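Local coordinates for ankyrin repeat and SOCS BOX protein 11 (Homo sapiens, PDB 4UUC) that recognises substrates such as BIK, DIRAS2 and RPN1 for a cullin-5-RING E3 ubiquitin ligase, at residues A[10-15]-A[42-47]. Sequence-based numbering, arbitrary orientation.
Sequences EAAAQG and HEACLG
The carbonyl oxygen of Ala12 receives CA of Ala44 at 3.5 Å, with 148° at the hydrogen, a CA-H...O contact; no conventional hydrogen bond joins the two segments. The same oxygen also accepts a weak hydrogen bond from N of Gly15, the residue just past the end of its helix, which with its positive phi is the C-prime residue of the Schellman motif closing helix 7-14; the oxygen thus serves both the helix end and the interface. Beside it the methyl groups CB of Ala12 and CB of Ala44 meet at 4.0 Å. Such small side chains allow a close approach: the helix axes come within 7.2 Å and run almost parallel, 14° apart. CA of Ala12 accordingly lies 4.6 Å from CA of Ala44. This is the stacking of first helices from consecutive repeats of the ankyrin repeat domain, ANK 1 and ANK 2; on the ANK 1 side, Leu20 of helix 17-26 packs against Ala12. Towards the partly exposed side of the interface, Glu43 reaches along the neighbouring helix. Its CG stands opposite the carbonyl carbon (chi1 -57°) and the chain bends at chi2, which brings OE1 to 3.4 Å from CB of Ala13, while CB of Glu43 stays 4.1 Å from that methyl. The carboxylate is bound through OE2 in a salt bridge to Arg5, which also pairs with OE1 of Glu10, so one guanidinium probably eases the repulsion between two acids whose OE1 atoms are 5.9 Å apart. Separately, Ala13 O receives a weak hydrogen bond from His49 NE2.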
loop_
_atom_site.group_PDB
_atom_site.type_symbol
_atom_site.label_atom_id
_atom_site.label_comp_id
_atom_site.label_asym_id
_atom_site.label_seq_id
_atom_site.Cartn_x
_atom_site.Cartn_y
_atom_site.Cartn_z
ATOM N N GLU A 10 17.601 1.028 -18.057
ATOM C CA GLU A 10 18.299 -0.133 -17.522
ATOM C C GLU A 10 19.198 0.250 -16.352
ATOM O O GLU A 10 19.242 -0.459 -15.344
ATOM C CB GLU A 10 19.122 -0.812 -18.626
ATOM C CG GLU A 10 19.958 -1.996 -18.159
ATOM C CD GLU A 10 19.126 -3.158 -17.629
ATOM O OE1 GLU A 10 17.900 -3.190 -17.875
ATOM O OE2 GLU A 10 19.707 -4.046 -16.963
ATOM N N ALA A 11 19.923 1.358 -16.480
ATOM C CA ALA A 11 20.759 1.828 -15.377
ATOM C C ALA A 11 19.883 2.118 -14.161
ATOM O O ALA A 11 20.222 1.759 -13.029
ATOM C CB ALA A 11 21.546 3.066 -15.776
ATOM N N ALA A 12 18.740 2.749 -14.404
ATOM C CA ALA A 12 17.809 3.078 -13.328
ATOM C C ALA A 12 17.235 1.826 -12.673
ATOM O O ALA A 12 17.109 1.761 -11.448
ATOM C CB ALA A 12 16.685 3.955 -13.858
ATOM N N ALA A 13 16.878 0.835 -13.482
ATOM C CA ALA A 13 16.288 -0.395 -12.963
ATOM C C ALA A 13 17.274 -1.154 -12.073
ATOM O O ALA A 13 16.884 -1.735 -11.059
ATOM C CB ALA A 13 15.827 -1.280 -14.106
ATOM N N GLN A 14 18.545 -1.141 -12.466
ATOM C CA GLN A 14 19.591 -1.881 -11.761
ATOM C C GLN A 14 20.136 -1.144 -10.543
ATOM O O GLN A 14 20.809 -1.744 -9.710
ATOM C CB GLN A 14 20.757 -2.187 -12.705
ATOM C CG GLN A 14 20.414 -3.117 -13.855
ATOM C CD GLN A 14 20.131 -4.531 -13.404
ATOM O OE1 GLN A 14 20.741 -5.028 -12.456
ATOM N NE2 GLN A 14 19.198 -5.191 -14.082
ATOM N N GLY A 15 19.869 0.154 -10.454
ATOM C CA GLY A 15 20.411 0.960 -9.374
ATOM C C GLY A 15 21.886 1.251 -9.592
ATOM O O GLY A 15 22.673 1.305 -8.644
ATOM N N HIS A 42 10.199 5.734 -13.137
ATOM C CA HIS A 42 9.345 4.603 -12.772
ATOM C C HIS A 42 10.198 3.393 -12.395
ATOM O O HIS A 42 9.951 2.747 -11.376
ATOM C CB HIS A 42 8.393 4.220 -13.914
ATOM C CG HIS A 42 7.189 5.102 -14.035
ATOM N ND1 HIS A 42 6.948 5.877 -15.150
ATOM C CD2 HIS A 42 6.146 5.315 -13.198
ATOM C CE1 HIS A 42 5.814 6.538 -14.990
ATOM N NE2 HIS A 42 5.307 6.215 -13.813
ATOM N N GLU A 43 11.213 3.097 -13.209
ATOM C CA GLU A 43 12.035 1.912 -12.983
ATOM C C GLU A 43 12.938 2.057 -11.753
ATOM O O GLU A 43 13.100 1.101 -10.994
ATOM C CB GLU A 43 12.868 1.597 -14.229
ATOM C CG GLU A 43 11.993 1.407 -15.468
ATOM C CD GLU A 43 12.396 0.246 -16.364
ATOM O OE1 GLU A 43 12.963 -0.752 -15.865
ATOM O OE2 GLU A 43 12.131 0.330 -17.585
ATOM N N ALA A 44 13.516 3.237 -11.541
ATOM C CA ALA A 44 14.317 3.469 -10.336
ATOM C C ALA A 44 13.471 3.280 -9.079
ATOM O O ALA A 44 13.913 2.677 -8.107
ATOM C CB ALA A 44 14.930 4.863 -10.345
ATOM N N CYS A 45 12.251 3.799 -9.093
ATOM C CA CYS A 45 11.408 3.727 -7.905
ATOM C C CYS A 45 10.923 2.299 -7.650
ATOM O O CYS A 45 10.793 1.884 -6.503
ATOM C CB CYS A 45 10.227 4.686 -8.038
ATOM S SG CYS A 45 10.718 6.418 -7.898
ATOM N N LEU A 46 10.675 1.544 -8.717
ATOM C CA LEU A 46 10.249 0.157 -8.576
ATOM C C LEU A 46 11.371 -0.689 -7.980
ATOM O O LEU A 46 11.115 -1.663 -7.272
ATOM C CB LEU A 46 9.805 -0.416 -9.929
ATOM C CG LEU A 46 9.162 -1.806 -9.879
ATOM C CD1 LEU A 46 7.884 -1.811 -9.043
ATOM C CD2 LEU A 46 8.877 -2.308 -11.283
ATOM N N GLY A 47 12.613 -0.300 -8.260
ATOM C CA GLY A 47 13.775 -0.980 -7.716
ATOM C C GLY A 47 14.186 -0.452 -6.352
ATOM O O GLY A 47 15.072 -1.016 -5.709
#